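Local coordinates for protein nuclease NucT (Helicobacter pylori, PDB 6EHI) that is a nuclease of the PLD-like family, built on a mixed beta sheet packed against helices, at residues A[31-36]-A[111-116]; A[39-44]-A[74-79]; A[85-90]-A[154-159]. The protein carries 1 engineered substitution. All coordinates share one frame; numbering follows the deposited sequence.

Interaction 1: residues A[31-36]-A[111-116]; sequences RESVKI and IIDDKI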
loop_
_atom_site.group_PDB
_atom_site.type_symbol
_atom_site.label_atom_id
_atom_site.label_comp_id
_atom_site.label_asym_id
_atom_site.label_seq_id
_atom_site.Cartn_x
_atom_site.Cartn_y
_atom_site.Cartn_z
ATOM N N ARG A 31 -7.793 13.039 19.121
ATOM C CA ARG A 31 -8.084 13.469 20.489
ATOM C C ARG A 31 -7.287 12.697 21.518
ATOM O O ARG A 31 -7.228 13.141 22.659
ATOM C CB ARG A 31 -9.580 13.262 20.808
ATOM C CG ARG A 31 -10.492 13.834 19.755
ATOM C CD ARG A 31 -11.957 13.753 20.160
ATOM N NE ARG A 31 -12.738 14.539 19.197
ATOM C CZ ARG A 31 -14.068 14.715 19.241
ATOM N NH1 ARG A 31 -14.823 14.182 20.209
ATOM N NH2 ARG A 31 -14.644 15.452 18.288
ATOM N N GLU A 32 -6.705 11.540 21.143
ATOM C CA GLU A 32 -5.954 10.655 22.062
ATOM C C GLU A 32 -4.598 10.171 21.606
ATOM O O GLU A 32 -3.606 10.266 22.348
ATOM C CB GLU A 32 -6.778 9.376 22.325
ATOM C CG GLU A 32 -8.143 9.663 22.957
ATOM C CD GLU A 32 -8.013 10.230 24.358
ATOM O OE1 GLU A 32 -7.073 9.792 25.064
ATOM O OE2 GLU A 32 -8.847 11.076 24.761
ATOM N N SER A 33 -4.575 9.550 20.427
ATOM C CA SER A 33 -3.370 8.890 19.980
ATOM C C SER A 33 -3.261 8.767 18.472
ATOM O O SER A 33 -4.262 8.782 17.716
ATOM C CB SER A 33 -3.251 7.481 20.537
ATOM O OG SER A 33 -4.287 6.654 20.091
ATOM N N VAL A 34 -1.998 8.709 18.050
ATOM C CA VAL A 34 -1.683 8.556 16.628
ATOM C C VAL A 34 -0.573 7.544 16.547
ATOM O O VAL A 34 0.511 7.721 17.137
ATOM C CB VAL A 34 -1.291 9.889 15.948
ATOM C CG1 VAL A 34 -0.837 9.631 14.526
ATOM C CG2 VAL A 34 -2.426 10.880 15.934
ATOM N N LYS A 35 -0.862 6.433 15.857
ATOM C CA LYS A 35 0.043 5.360 15.696
ATOM C C LYS A 35 0.352 5.180 14.232
ATOM O O LYS A 35 -0.556 4.983 13.409
ATOM C CB LYS A 35 -0.538 4.079 16.294
ATOM C CG LYS A 35 -0.711 4.119 17.865
ATOM C CD LYS A 35 -1.469 2.903 18.404
ATOM C CE LYS A 35 -1.735 3.037 19.881
ATOM N NZ LYS A 35 -0.462 2.753 20.605
ATOM N N ILE A 36 1.648 5.240 13.873
ATOM C CA ILE A 36 1.992 5.260 12.441
ATOM C C ILE A 36 3.084 4.269 12.185
ATOM O O ILE A 36 4.045 4.150 12.978
ATOM C CB ILE A 36 2.514 6.641 12.009
ATOM C CG1 ILE A 36 1.420 7.682 12.137
ATOM C CG2 ILE A 36 3.156 6.658 10.606
ATOM C CD1 ILE A 36 1.861 9.156 12.329
ATOM N N ILE A 111 -3.074 4.807 12.471
ATOM C CA ILE A 111 -4.227 4.477 13.336
ATOM C C ILE A 111 -4.515 5.688 14.232
ATOM O O ILE A 111 -3.679 6.067 15.043
ATOM C CB ILE A 111 -3.943 3.290 14.196
ATOM C CG1 ILE A 111 -3.370 2.070 13.392
ATOM C CG2 ILE A 111 -5.230 2.857 14.908
ATOM C CD1 ILE A 111 -2.775 0.998 14.228
ATOM N N ILE A 112 -5.723 6.193 14.182
ATOM C CA ILE A 112 -6.065 7.412 14.878
ATOM C C ILE A 112 -7.038 7.044 16.014
ATOM O O ILE A 112 -8.127 6.518 15.739
ATOM C CB ILE A 112 -6.762 8.443 13.952
ATOM C CG1 ILE A 112 -5.972 8.742 12.670
ATOM C CG2 ILE A 112 -6.999 9.753 14.695
ATOM C CD1 ILE A 112 -4.504 9.042 12.887
ATOM N N ASP A 113 -6.667 7.366 17.260
ATOM C CA ASP A 113 -7.507 7.049 18.425
ATOM C C ASP A 113 -7.943 5.530 18.300
ATOM O O ASP A 113 -7.146 4.619 17.993
ATOM C CB ASP A 113 -8.678 8.020 18.491
ATOM C CG ASP A 113 -8.262 9.555 18.586
ATOM O OD1 ASP A 113 -7.093 9.902 18.966
ATOM O OD2 ASP A 113 -9.123 10.448 18.366
ATOM N N ASP A 114 -9.209 5.230 18.539
ATOM C CA ASP A 114 -9.674 3.817 18.211
ATOM C C ASP A 114 -10.651 3.930 17.071
ATOM O O ASP A 114 -11.592 3.136 16.929
ATOM C CB ASP A 114 -10.297 3.162 19.455
ATOM C CG ASP A 114 -11.338 4.093 20.186
ATOM O OD1 ASP A 114 -11.364 5.336 19.936
ATOM O OD2 ASP A 114 -12.124 3.565 21.025
ATOM N N LYS A 115 -10.509 4.986 16.281
ATOM C CA LYS A 115 -11.576 5.355 15.404
ATOM C C LYS A 115 -11.286 5.255 13.964
ATOM O O LYS A 115 -12.236 5.107 13.189
ATOM C CB LYS A 115 -12.033 6.768 15.714
ATOM C CG LYS A 115 -12.389 6.994 17.182
ATOM C CD LYS A 115 -13.409 5.986 17.750
ATOM C CE LYS A 115 -13.997 6.457 19.092
ATOM N NZ LYS A 115 -15.170 7.350 18.882
ATOM N N ILE A 116 -10.036 5.428 13.534
ATOM C CA ILE A 116 -9.790 5.457 12.086
ATOM C C ILE A 116 -8.489 4.716 11.782
ATOM O O ILE A 116 -7.571 4.743 12.562
ATOM C CB ILE A 116 -9.562 6.903 11.487
ATOM C CG1 ILE A 116 -10.664 7.885 11.900
ATOM C CG2 ILE A 116 -9.441 6.853 9.978
ATOM C CD1 ILE A 116 -10.181 9.358 11.707
HETATM O O HOH W 1 -4.372 5.240 17.655
#
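Asp113 stands at the aspartate position of the HxKx4D (HKD) signature of the PLD-like family, and its carboxylate grips the backbone leading into the neighbouring strand, 33-38. Three successive backbone N-H groups point at it. Arg31 N reaches OD2 of Asp113 at 3.0 Å, in a nearly straight bond on the syn lone pair. Glu32 N meets Asp113 OD1 from above the carboxylate plane, at 2.8 Å. Ser33 N is 2.9 Å from the same Asp113 OD1, nearly along its C-O axis. These bonds fix the rotation of the carboxylate. With chi1 at -58°, CG of Asp113 lies anti to its own carbonyl carbon, and this carries the group across to residues 31-33.

Behind it runs an antiparallel ladder. Asp113 N gives a bond to Ser33 O. Lys35 and Ile111 form a hydrogen-bonded pair, with Lys35 N to Ile111 O at 3.0 Å and Ile111 N to Lys35 O at 2.7 Å. Val34 and Ile112 form the non-hydrogen-bonded pair between. Their side chains lie side by side, and CD1 of Ile112 touches both methyls of Val34, with CG1 at 4.1 Å. The CB atoms of Lys35 and Ile111 meet on the other face of the sheet, where helix 142-158 packs. The Lys35 amine turns to Gln61. A water accepts from Ser33 OG and donates to the carbonyls of Ile111 and Asp113, so it links the two segments.

Past Asp113 the chain turns back into strand 116-120. The backbone N atoms of Lys115 and Ile116 both donate to Ile112 O, a classic beta bulge. A beta hairpin with a bulged turn, paired with a central strand and held at its turn by the aspartate of the signature, is consistent with the HKD half-site of PLD-like proteins.

Interaction 2: residues A[39-44]-A[74-79]; sequences YSFTHR and QSTIGY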
loop_
_atom_site.group_PDB
_atom_site.type_symbol
_atom_site.label_atom_id
_atom_site.label_comp_id
_atom_site.label_asym_id
_atom_site.label_seq_id
_atom_site.Cartn_x
_atom_site.Cartn_y
_atom_site.Cartn_z
ATOM N N TYR A 39 6.976 3.395 5.627
ATOM C CA TYR A 39 8.187 3.065 4.910
ATOM C C TYR A 39 9.026 4.307 4.658
ATOM O O TYR A 39 10.177 4.404 5.146
ATOM C CB TYR A 39 7.872 2.330 3.549
ATOM C CG TYR A 39 9.106 2.096 2.763
ATOM C CD1 TYR A 39 9.961 1.026 3.085
ATOM C CD2 TYR A 39 9.496 2.994 1.737
ATOM C CE1 TYR A 39 11.132 0.832 2.402
ATOM C CE2 TYR A 39 10.690 2.814 1.079
ATOM C CZ TYR A 39 11.516 1.725 1.471
ATOM O OH TYR A 39 12.704 1.439 0.806
ATOM N N SER A 40 8.477 5.288 3.889
ATOM C CA SER A 40 9.183 6.530 3.605
ATOM C C SER A 40 8.264 7.689 3.979
ATOM O O SER A 40 7.093 7.677 3.619
ATOM C CB SER A 40 9.578 6.621 2.113
ATOM O OG SER A 40 9.882 7.949 1.709
ATOM N N PHE A 41 8.809 8.693 4.674
ATOM C CA PHE A 41 8.040 9.776 5.184
ATOM C C PHE A 41 8.940 11.028 5.104
ATOM O O PHE A 41 9.773 11.292 5.957
ATOM C CB PHE A 41 7.573 9.453 6.599
ATOM C CG PHE A 41 6.808 10.512 7.302
ATOM C CD1 PHE A 41 6.376 11.710 6.674
ATOM C CD2 PHE A 41 6.597 10.391 8.658
ATOM C CE1 PHE A 41 5.697 12.695 7.372
ATOM C CE2 PHE A 41 5.937 11.374 9.409
ATOM C CZ PHE A 41 5.402 12.516 8.746
ATOM N N THR A 42 8.725 11.782 4.046
ATOM C CA THR A 42 9.493 12.975 3.744
ATOM C C THR A 42 8.620 14.240 3.642
ATOM O O THR A 42 9.139 15.330 3.611
ATOM C CB THR A 42 10.297 12.789 2.443
ATOM O OG1 THR A 42 9.353 12.600 1.379
ATOM C CG2 THR A 42 11.315 11.612 2.495
ATOM N N HIS A 43 7.312 14.087 3.608
ATOM C CA HIS A 43 6.355 15.150 3.401
ATOM C C HIS A 43 6.265 16.030 4.626
ATOM O O HIS A 43 5.595 15.692 5.653
ATOM C CB HIS A 43 4.999 14.508 3.059
ATOM C CG HIS A 43 4.068 15.456 2.401
ATOM N ND1 HIS A 43 3.845 16.734 2.863
ATOM C CD2 HIS A 43 3.384 15.349 1.245
ATOM C CE1 HIS A 43 2.988 17.344 2.044
ATOM N NE2 HIS A 43 2.661 16.509 1.082
ATOM N N ARG A 44 6.860 17.220 4.514
ATOM C CA ARG A 44 6.927 18.162 5.642
ATOM C C ARG A 44 5.603 18.701 6.183
ATOM O O ARG A 44 5.513 19.061 7.367
ATOM C CB ARG A 44 7.898 19.330 5.295
ATOM C CG ARG A 44 9.355 18.851 5.334
ATOM C CD ARG A 44 10.408 19.891 4.936
ATOM N NE ARG A 44 10.713 20.863 6.006
ATOM C CZ ARG A 44 10.388 22.181 6.037
ATOM N NH1 ARG A 44 9.668 22.813 5.075
ATOM N NH2 ARG A 44 10.770 22.896 7.100
ATOM N N GLN A 74 16.553 13.604 4.415
ATOM C CA GLN A 74 15.260 14.018 3.850
ATOM C C GLN A 74 14.148 13.368 4.657
ATOM O O GLN A 74 12.982 13.792 4.510
ATOM C CB GLN A 74 15.086 13.590 2.391
ATOM C CG GLN A 74 15.600 14.619 1.377
ATOM C CD GLN A 74 17.079 14.703 1.437
ATOM O OE1 GLN A 74 17.763 13.767 1.017
ATOM N NE2 GLN A 74 17.602 15.818 1.974
ATOM N N SER A 75 14.492 12.391 5.489
ATOM C CA SER A 75 13.463 11.759 6.384
ATOM C C SER A 75 13.063 12.688 7.464
ATOM O O SER A 75 13.858 13.478 7.945
ATOM C CB SER A 75 13.946 10.470 6.979
ATOM O OG SER A 75 13.033 9.971 8.002
ATOM N N THR A 76 11.785 12.627 7.832
ATOM C CA THR A 76 11.227 13.401 8.944
ATOM C C THR A 76 11.646 12.885 10.346
ATOM O O THR A 76 11.347 13.551 11.344
ATOM C CB THR A 76 9.705 13.467 8.912
ATOM O OG1 THR A 76 9.176 12.128 8.889
ATOM C CG2 THR A 76 9.147 14.197 7.696
ATOM N N ILE A 77 12.269 11.708 10.430
ATOM C CA ILE A 77 12.567 11.115 11.739
ATOM C C ILE A 77 13.361 12.071 12.644
ATOM O O ILE A 77 13.005 12.224 13.792
ATOM C CB ILE A 77 13.171 9.674 11.647
ATOM C CG1 ILE A 77 13.171 9.015 13.003
ATOM C CG2 ILE A 77 14.535 9.610 10.938
ATOM C CD1 ILE A 77 13.401 7.529 12.933
ATOM N N GLY A 78 14.390 12.708 12.068
ATOM C CA GLY A 78 15.186 13.676 12.814
ATOM C C GLY A 78 14.412 14.887 13.279
ATOM O O GLY A 78 14.575 15.325 14.379
ATOM N N TYR A 79 13.506 15.357 12.451
ATOM C CA TYR A 79 12.658 16.532 12.703
ATOM C C TYR A 79 11.674 16.198 13.827
ATOM O O TYR A 79 11.374 17.040 14.619
ATOM C CB TYR A 79 12.027 16.965 11.338
ATOM C CG TYR A 79 11.048 18.131 11.295
ATOM C CD1 TYR A 79 11.459 19.450 11.562
ATOM C CD2 TYR A 79 9.714 17.931 10.908
ATOM C CE1 TYR A 79 10.560 20.521 11.508
ATOM C CE2 TYR A 79 8.818 18.999 10.841
ATOM C CZ TYR A 79 9.245 20.284 11.137
ATOM O OH TYR A 79 8.343 21.311 11.060
HETATM O O HOH W 2 12.032 16.017 3.668
#
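Thr76 reaches across to Phe41, and its side chain lies over one face of that ring. Thr76 CB is 3.7 Å from Phe41 O. From there the two branches part. OG1 sits between its backbone N and carbonyl carbon (chi1 56°), which brings it over the ring near the rim. Thr76 OG1 lies 3.1 Å from Phe41 CD2, and its hydrogen-bond partner outside the contact is Tyr64 OH. The methyl Thr76 CG2 lies 4.0 Å from the centroid of the Phe41 ring and 21° off its normal, a CH-pi contact over the face. The ring itself crosses the Thr76 side chain at about a right angle. Trp124 meets Phe41 edge-to-face.

The backbone secures the same pair. Thr76 N donates to Phe41 O at 3.1 Å, nearly in line with the carbonyl bond. This joins two loops of the alpha/beta fold. Residues 39-44 connect strand 33-38 to helix 44-54 in one beta-alpha-beta crossover. Residues 74-79 belong to the next connection, between the parallel strands 59-65 and 86-91. Both loops are set up to start helices. Ser75 OG accepts from Ile77 N at 3.1 Å, a capping bond, and is also bonded to Asn69. His43 takes the N-cap position of helix 44-54, where its ND1 bonds weakly to Asp45 N.

At the outer side, Thr42 CG2 packs 3.4 Å from Gln74 O. A water donates to that same Gln74 oxygen and to Thr42 O, bridging the two loops. Arg44 passes above the Tyr79 ring, but its CZ is 6.0 Å from the centroid, so any cation-pi attraction is weak; Lys51 makes another cation-pi contact with Tyr79. Near the start of the loop, Ser40 OG is hydrogen-bonded to a glycerol molecule.

Interaction 3: residues A[85-90]-A[154-159]; sequences NTKVCL and KMLESC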
loop_
_atom_site.group_PDB
_atom_site.type_symbol
_atom_site.label_atom_id
_atom_site.label_comp_id
_atom_site.label_asym_id
_atom_site.label_seq_id
_atom_site.Cartn_x
_atom_site.Cartn_y
_atom_site.Cartn_z
ATOM N N ASN A 85 5.731 14.296 23.370
ATOM C CA ASN A 85 4.695 13.260 23.223
ATOM C C ASN A 85 4.947 12.377 22.001
ATOM O O ASN A 85 4.045 11.669 21.591
ATOM C CB ASN A 85 3.278 13.880 23.154
ATOM C CG ASN A 85 3.009 14.871 24.295
ATOM O OD1 ASN A 85 2.649 16.039 24.085
ATOM N ND2 ASN A 85 3.142 14.388 25.481
ATOM N N THR A 86 6.126 12.467 21.395
ATOM C CA THR A 86 6.429 11.734 20.108
ATOM C C THR A 86 7.542 10.711 20.308
ATOM O O THR A 86 8.661 11.035 20.704
ATOM C CB THR A 86 6.693 12.717 18.969
ATOM O OG1 THR A 86 5.622 13.691 19.018
ATOM C CG2 THR A 86 6.659 12.122 17.570
ATOM N N LYS A 87 7.229 9.462 19.996
ATOM C CA LYS A 87 8.130 8.303 20.048
ATOM C C LYS A 87 8.419 7.953 18.602
ATOM O O LYS A 87 7.493 7.657 17.858
ATOM C CB LYS A 87 7.480 7.076 20.719
ATOM C CG LYS A 87 8.480 5.923 20.921
ATOM C CD LYS A 87 7.794 4.616 21.337
ATOM C CE LYS A 87 8.716 3.417 21.505
ATOM N NZ LYS A 87 9.848 3.675 22.437
ATOM N N VAL A 88 9.673 7.970 18.195
ATOM C CA VAL A 88 10.045 7.478 16.829
ATOM C C VAL A 88 10.987 6.314 16.986
ATOM O O VAL A 88 11.786 6.259 17.950
ATOM C CB VAL A 88 10.625 8.578 15.927
ATOM C CG1 VAL A 88 9.689 9.732 15.813
ATOM C CG2 VAL A 88 12.016 8.983 16.391
ATOM N N CYS A 89 10.929 5.331 16.071
ATOM C CA CYS A 89 11.821 4.228 16.115
ATOM C C CYS A 89 11.974 3.597 14.694
ATOM O O CYS A 89 11.318 4.081 13.751
ATOM C CB CYS A 89 11.292 3.252 17.178
ATOM S SG CYS A 89 9.698 2.478 16.690
ATOM N N LEU A 90 12.813 2.595 14.544
ATOM C CA LEU A 90 13.187 2.019 13.262
ATOM C C LEU A 90 12.940 0.550 13.267
ATOM O O LEU A 90 13.137 -0.094 14.285
ATOM C CB LEU A 90 14.664 2.277 13.000
ATOM C CG LEU A 90 15.156 3.698 12.896
ATOM C CD1 LEU A 90 16.680 3.870 13.076
ATOM C CD2 LEU A 90 14.689 4.241 11.566
ATOM N N LYS A 154 2.826 -5.236 18.706
ATOM C CA LYS A 154 3.853 -6.245 18.470
ATOM C C LYS A 154 5.020 -5.670 17.650
ATOM O O LYS A 154 6.183 -5.854 17.990
ATOM C CB LYS A 154 3.306 -7.495 17.732
ATOM C CG LYS A 154 2.418 -8.403 18.594
ATOM C CD LYS A 154 2.187 -9.803 18.027
ATOM C CE LYS A 154 3.386 -10.513 17.405
ATOM N NZ LYS A 154 4.222 -11.375 18.283
ATOM N N MET A 155 4.671 -4.900 16.592
ATOM C CA MET A 155 5.704 -4.193 15.855
ATOM C C MET A 155 6.549 -3.280 16.764
ATOM O O MET A 155 7.807 -3.179 16.568
ATOM C CB MET A 155 5.111 -3.386 14.716
ATOM C CG MET A 155 4.572 -4.378 13.693
ATOM S SD MET A 155 3.661 -3.518 12.369
ATOM C CE MET A 155 4.991 -2.697 11.542
ATOM N N LEU A 156 5.896 -2.550 17.618
ATOM C CA LEU A 156 6.550 -1.565 18.479
ATOM C C LEU A 156 7.563 -2.235 19.374
ATOM O O LEU A 156 8.633 -1.681 19.677
ATOM C CB LEU A 156 5.490 -0.870 19.341
ATOM C CG LEU A 156 5.672 0.601 19.664
ATOM C CD1 LEU A 156 6.176 1.508 18.562
ATOM C CD2 LEU A 156 4.308 1.096 20.212
ATOM N N GLU A 157 7.281 -3.465 19.781
ATOM C CA GLU A 157 8.269 -4.244 20.610
ATOM C C GLU A 157 9.469 -4.760 19.892
ATOM O O GLU A 157 10.430 -5.165 20.555
ATOM C CB GLU A 157 7.636 -5.451 21.323
ATOM C CG GLU A 157 6.875 -5.222 22.618
ATOM C CD GLU A 157 5.858 -6.337 22.894
ATOM O OE1 GLU A 157 6.201 -7.537 22.745
ATOM O OE2 GLU A 157 4.718 -6.011 23.281
ATOM N N SER A 158 9.433 -4.836 18.542
ATOM C CA SER A 158 10.596 -5.164 17.749
ATOM C C SER A 158 11.413 -3.991 17.222
ATOM O O SER A 158 12.490 -4.220 16.720
ATOM C CB SER A 158 10.165 -6.095 16.589
ATOM O OG SER A 158 9.314 -7.156 17.073
ATOM N N CYS A 159 10.873 -2.744 17.256
ATOM C CA CYS A 159 11.572 -1.578 16.676
ATOM C C CYS A 159 12.648 -1.053 17.620
ATOM O O CYS A 159 12.533 -1.161 18.855
ATOM C CB CYS A 159 10.585 -0.445 16.267
ATOM S SG CYS A 159 9.796 0.566 17.553
#
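The end of helix 142-158 comes down beside strand 86-91 with no hydrogen bond between residues 85-90 and 154-159, and the backbones come closest at Leu90 and Cys159, whose CA atoms are 5.2 Å apart. A disulfide closes the gap. Cys89 SG and Cys159 SG are bonded at 2.1 Å, with the bridge turned to a torsion of -89°, close to a right angle. In both cysteines SG stands between the backbone N and the carbonyl carbon (chi1 67° in Cys89, 73° in Cys159). Cys159 was modelled in two conformers, and these values hold for one of them.

The bridge fastens the last helix of this PLD-like chain to the sheet just where the chain enters strand 160-161, which runs antiparallel to 86-91 at the edge of the sheet. Leu156, one turn back in the helix, sends CD1 to 4.1 Å from Cys89 SG, so a methyl lies against the bridge. Leu156 CD1 also meets Lys87 CE, at 4.3 Å, through the aliphatic part of that lysine. Leu156 and Cys89 also both pack on Ile63 of strand 59-65. Lys154 and Met155 of this helix pack against Tyr14 of the second subunit.

In the fold
Interactions 1 and 3 both reach the central sheet, at strands 33-38 and 108-112 in one and strand 86-91 in the other. Both also involve helix 142-158: it packs on one face of the interaction 1 strands, and interaction 3 ties its end by a covalent bridge. Their chemistry differs. Interaction 1 is a partly buried polar network with backbone pairing, while interaction 3 has no hydrogen bond across it. Interaction 2 is the more buried contact, joining two loops through an aromatic face and one backbone bond. It lies across the chain's centre from interaction 1, with centres about 20 Å apart. It touches interaction 3, where Ile77 packs on Val88 and Leu90.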